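PDB 4YXT: polyketide biosynthesis 3-hydroxy-3-methylglutaryl-ACP synthase PksG from Bacillus subtilis, which catalyses the aldol condensation of an acetyl group carried by the acyl carrier protein AcpK with a beta-ketothioester intermediate during assembly of the antibiotic bacillaene. Local coordinates for residues A58-P61 and I62-L66; F87-L91 and S92-H96. The protein carries 1 engineered substitution. All coordinates share one frame; numbering follows the deposited sequence.

In the fold
Both contacts are local, each within one continuous run of chain, and both lie in the N-terminal part of the HMG-ACP synthase, a member of the thiolase-like superfamily. Contact 1 (58-66) comes first, at the C-terminal end of helix 51-64. Contact 2 (87-96) follows strand 74-80 and starts helix 91-99. Their centres are about 19 Å apart and their nearest atoms about 6 Å, without touching. The two helices nevertheless meet: L91 and I95 of contact 2 pack on P51, V52 and V56, earlier on helix 51-64. A58, A59 and I62 of contact 1 touch strands 5-12 and 170-178 of the central sheet, whereas contact 2 joins this helix packing to the subunit interface.

Contact 1: residues A58-P61 and I62-L66; sequences AAKP and IIDAL
The backbone oxygen of A59 is gripped by two successive amides of the next turn. I63 N approaches A59 O at 2.8 Å, nearly in line with the carbonyl and with an N-H...O angle of 162°; the I62 amide, equally near, comes in bent and adds a weak bond. One residue further on, D64 N reaches K60 O at 2.7 Å in an equally straight i to i+4 bond. P61 has no N-H to give to the preceding turn, and the helix is kinked there; its own carbonyl still accepts from A65 N, a longer bond of 3.3 Å whose donor stands well above the carbonyl plane. This is the C-terminal part of helix 51-64, which lies against the large central sheet of the thiolase-like fold. Small A58 and A59 lie against A174 on strand 170-178, consistent with a close approach of helix and sheet, and branched I62 packs on A8 and N10 of strand 5-12 and on L176 of strand 170-178. On the more exposed side, K60 and D64 form an i to i+4 salt bridge, with K60 NZ 3.0 Å from D64 OD2 on the syn lone pair of that oxygen. The lysine chain leaves with CG opposite the backbone N (chi1 170°) and then bends at chi2 (91°) and again near its end, which brings the ammonium group back to the aspartate. Long, flexible lysine suits this reach, and its methylene CG lies 3.7 Å from D64 OD2.

Contact 2: residues F87-L91 and S92-H96; sequences FGKSL and STYIH
The start of helix 91-99 is capped by S90, the N-cap residue. S90 OG accepts a weak bond from S92 N at 3.3 Å; a stronger partner of this hydroxyl is Q112 of the second subunit. The S90 carbonyl is held twice by T93: the hydroxyl OG1 donates to S90 O at 2.8 Å, almost in line with the C=O, while T93 N meets the same oxygen at 3.2 Å from above the carbonyl plane. With chi1 at 65°, T93 OG1 is turned back toward the S90 carbonyl that precedes the helix. The first i to i+4 bond here runs from I95 N to L91 O at 3.1 Å. K89, extended up to CE and bent at its last torsion, lays CE 3.7 Å from both T93 OG1 and Y94 CE2. K89 NZ makes a salt bridge with E197 of the second subunit; at 5.1 Å from the Y94 ring centroid it gives at most a weak cation-pi attraction. Y94 OH bonds to R414 and H413. L91 packs on P51 and V52 of helix 51-64, and its side chain lies about 9 Å from that of A82, the presumed proton donor/acceptor position, engineered to alanine here. The serine N-cap is characteristic of helix starts.

Contact 1: residues A58-P61 and I62-L66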
loop_
_atom_site.group_PDB
_atom_site.type_symbol
_atom_site.label_atom_id
_atom_site.label_comp_id
_atom_site.label_asym_id
_atom_site.label_seq_id
_atom_site.Cartn_x
_atom_site.Cartn_y
_atom_site.Cartn_z
ATOM N N ALA A 58 -17.358 2.408 -9.183
ATOM C CA ALA A 58 -16.683 3.563 -9.775
ATOM C C ALA A 58 -15.961 3.216 -11.064
ATOM O O ALA A 58 -15.959 4.008 -11.994
ATOM C CB ALA A 58 -15.739 4.239 -8.768
ATOM N N ALA A 59 -15.317 2.058 -11.156
ATOM C CA ALA A 59 -14.442 1.795 -12.319
ATOM C C ALA A 59 -15.168 1.214 -13.525
ATOM O O ALA A 59 -14.744 1.357 -14.701
ATOM C CB ALA A 59 -13.324 0.865 -11.917
ATOM N N LYS A 60 -16.247 0.536 -13.234
ATOM C CA LYS A 60 -17.018 -0.186 -14.247
ATOM C C LYS A 60 -17.321 0.696 -15.470
ATOM O O LYS A 60 -17.039 0.289 -16.636
ATOM C CB LYS A 60 -18.245 -0.819 -13.569
ATOM C CG LYS A 60 -19.333 -1.440 -14.476
ATOM C CD LYS A 60 -19.092 -2.914 -14.750
ATOM C CE LYS A 60 -20.385 -3.647 -15.064
ATOM N NZ LYS A 60 -21.287 -2.854 -15.958
ATOM N N PRO A 61 -17.824 1.930 -15.240
ATOM C CA PRO A 61 -18.108 2.750 -16.393
ATOM C C PRO A 61 -16.877 3.137 -17.215
ATOM O O PRO A 61 -16.973 3.336 -18.427
ATOM C CB PRO A 61 -18.817 3.968 -15.784
ATOM C CG PRO A 61 -19.526 3.401 -14.578
ATOM C CD PRO A 61 -18.497 2.451 -14.035
ATOM N N ILE A 62 -15.724 3.209 -16.572
ATOM C CA ILE A 62 -14.509 3.427 -17.295
ATOM C C ILE A 62 -14.213 2.205 -18.116
ATOM O O ILE A 62 -14.019 2.294 -19.315
ATOM C CB ILE A 62 -13.321 3.700 -16.380
ATOM C CG1 ILE A 62 -13.556 4.975 -15.571
ATOM C CG2 ILE A 62 -12.075 3.840 -17.251
ATOM C CD1 ILE A 62 -12.395 5.312 -14.645
ATOM N N ILE A 63 -14.256 1.053 -17.485
ATOM C CA ILE A 63 -13.860 -0.141 -18.179
ATOM C C ILE A 63 -14.849 -0.427 -19.336
ATOM O O ILE A 63 -14.435 -0.803 -20.444
ATOM C CB ILE A 63 -13.685 -1.308 -17.195
ATOM C CG1 ILE A 63 -12.520 -1.041 -16.211
ATOM C CG2 ILE A 63 -13.415 -2.581 -17.940
ATOM C CD1 ILE A 63 -11.246 -0.515 -16.854
ATOM N N ASP A 64 -16.138 -0.183 -19.104
ATOM C CA ASP A 64 -17.132 -0.430 -20.171
ATOM C C ASP A 64 -16.866 0.454 -21.358
ATOM O O ASP A 64 -17.090 0.036 -22.478
ATOM C CB ASP A 64 -18.555 -0.251 -19.697
ATOM C CG ASP A 64 -18.978 -1.335 -18.768
ATOM O OD1 ASP A 64 -18.223 -2.320 -18.662
ATOM O OD2 ASP A 64 -20.063 -1.214 -18.147
ATOM N N ALA A 65 -16.318 1.649 -21.151
ATOM C CA ALA A 65 -16.090 2.524 -22.317
ATOM C C ALA A 65 -14.832 2.127 -23.123
ATOM O O ALA A 65 -14.591 2.697 -24.179
ATOM C CB ALA A 65 -16.042 3.996 -21.905
ATOM N N LEU A 66 -14.045 1.153 -22.663
ATOM C CA LEU A 66 -12.795 0.829 -23.360
ATOM C C LEU A 66 -12.967 -0.366 -24.285
ATOM O O LEU A 66 -13.744 -1.286 -24.019
ATOM C CB LEU A 66 -11.645 0.488 -22.380
ATOM C CG LEU A 66 -11.298 1.370 -21.176
ATOM C CD1 LEU A 66 -10.391 0.614 -20.197
ATOM C CD2 LEU A 66 -10.632 2.629 -21.661
#

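Contact 2: residues F87-L91 and S92-H96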
loop_
_atom_site.group_PDB
_atom_site.type_symbol
_atom_site.label_atom_id
_atom_site.label_comp_id
_atom_site.label_asym_id
_atom_site.label_seq_id
_atom_site.Cartn_x
_atom_site.Cartn_y
_atom_site.Cartn_z
ATOM N N PHE A 87 -6.071 -8.034 6.796
ATOM C CA PHE A 87 -4.698 -7.590 7.056
ATOM C C PHE A 87 -3.718 -7.829 5.899
ATOM O O PHE A 87 -2.755 -7.061 5.778
ATOM C CB PHE A 87 -4.179 -8.129 8.394
ATOM C CG PHE A 87 -4.697 -7.330 9.550
ATOM C CD1 PHE A 87 -6.031 -7.459 9.948
ATOM C CD2 PHE A 87 -3.915 -6.365 10.140
ATOM C CE1 PHE A 87 -6.538 -6.661 10.958
ATOM C CE2 PHE A 87 -4.419 -5.565 11.156
ATOM C CZ PHE A 87 -5.723 -5.729 11.583
ATOM N N GLY A 88 -3.978 -8.851 5.075
ATOM C CA GLY A 88 -3.084 -9.255 3.992
ATOM C C GLY A 88 -3.703 -9.208 2.605
ATOM O O GLY A 88 -3.166 -8.608 1.686
ATOM N N LYS A 89 -4.854 -9.840 2.455
ATOM C CA LYS A 89 -5.573 -9.851 1.190
ATOM C C LYS A 89 -6.117 -8.457 0.821
ATOM O O LYS A 89 -6.974 -7.885 1.500
ATOM C CB LYS A 89 -6.704 -10.861 1.256
ATOM C CG LYS A 89 -7.301 -11.248 -0.082
ATOM C CD LYS A 89 -8.474 -12.185 0.186
ATOM C CE LYS A 89 -9.279 -12.521 -1.058
ATOM N NZ LYS A 89 -8.481 -13.314 -2.022
ATOM N N SER A 90 -5.614 -7.904 -0.273
ATOM C CA SER A 90 -6.068 -6.609 -0.674
ATOM C C SER A 90 -7.406 -6.567 -1.430
ATOM O O SER A 90 -7.829 -7.500 -2.111
ATOM C CB SER A 90 -5.009 -5.899 -1.556
ATOM O OG SER A 90 -5.028 -6.435 -2.827
ATOM N N LEU A 91 -8.043 -5.424 -1.321
ATOM C CA LEU A 91 -9.243 -5.162 -2.072
ATOM C C LEU A 91 -9.040 -5.410 -3.552
ATOM O O LEU A 91 -10.029 -5.722 -4.268
ATOM C CB LEU A 91 -9.674 -3.713 -1.844
ATOM C CG LEU A 91 -10.102 -3.379 -0.442
ATOM C CD1 LEU A 91 -10.262 -1.867 -0.193
ATOM C CD2 LEU A 91 -11.427 -4.128 -0.202
ATOM N N SER A 92 -7.814 -5.162 -4.040
ATOM C CA SER A 92 -7.535 -5.256 -5.467
ATOM C C SER A 92 -7.745 -6.660 -6.085
ATOM O O SER A 92 -7.929 -6.784 -7.303
ATOM C CB SER A 92 -6.107 -4.786 -5.796
ATOM O OG SER A 92 -5.946 -3.396 -5.517
ATOM N N THR A 93 -7.683 -7.709 -5.267
ATOM C CA THR A 93 -7.954 -9.061 -5.725
ATOM C C THR A 93 -9.431 -9.233 -6.215
ATOM O O THR A 93 -9.698 -9.686 -7.347
ATOM C CB THR A 93 -7.597 -10.080 -4.634
ATOM O OG1 THR A 93 -8.445 -9.907 -3.486
ATOM C CG2 THR A 93 -6.088 -9.980 -4.196
ATOM N N TYR A 94 -10.381 -8.839 -5.370
ATOM C CA TYR A 94 -11.807 -8.829 -5.716
ATOM C C TYR A 94 -12.147 -7.846 -6.835
ATOM O O TYR A 94 -12.898 -8.190 -7.741
ATOM C CB TYR A 94 -12.627 -8.451 -4.483
ATOM C CG TYR A 94 -12.684 -9.532 -3.420
ATOM C CD1 TYR A 94 -13.234 -10.770 -3.723
ATOM C CD2 TYR A 94 -12.172 -9.337 -2.154
ATOM C CE1 TYR A 94 -13.311 -11.757 -2.797
ATOM C CE2 TYR A 94 -12.248 -10.326 -1.198
ATOM C CZ TYR A 94 -12.834 -11.538 -1.526
ATOM O OH TYR A 94 -12.962 -12.579 -0.612
ATOM N N ILE A 95 -11.601 -6.620 -6.782
ATOM C CA ILE A 95 -11.871 -5.644 -7.827
ATOM C C ILE A 95 -11.436 -6.189 -9.184
ATOM O O ILE A 95 -12.146 -6.092 -10.149
ATOM C CB ILE A 95 -11.138 -4.313 -7.650
ATOM C CG1 ILE A 95 -11.444 -3.632 -6.325
ATOM C CG2 ILE A 95 -11.465 -3.376 -8.769
ATOM C CD1 ILE A 95 -12.855 -3.736 -5.954
ATOM N N HIS A 96 -10.248 -6.758 -9.233
ATOM C CA HIS A 96 -9.731 -7.358 -10.449
ATOM C C HIS A 96 -10.654 -8.458 -11.049
ATOM O O HIS A 96 -10.921 -8.485 -12.249
ATOM C CB HIS A 96 -8.351 -7.927 -10.129
ATOM C CG HIS A 96 -7.751 -8.709 -11.229
ATOM N ND1 HIS A 96 -6.894 -8.149 -12.151
ATOM C CD2 HIS A 96 -7.866 -10.011 -11.561
ATOM C CE1 HIS A 96 -6.510 -9.070 -13.011
ATOM N NE2 HIS A 96 -7.067 -10.211 -12.662
#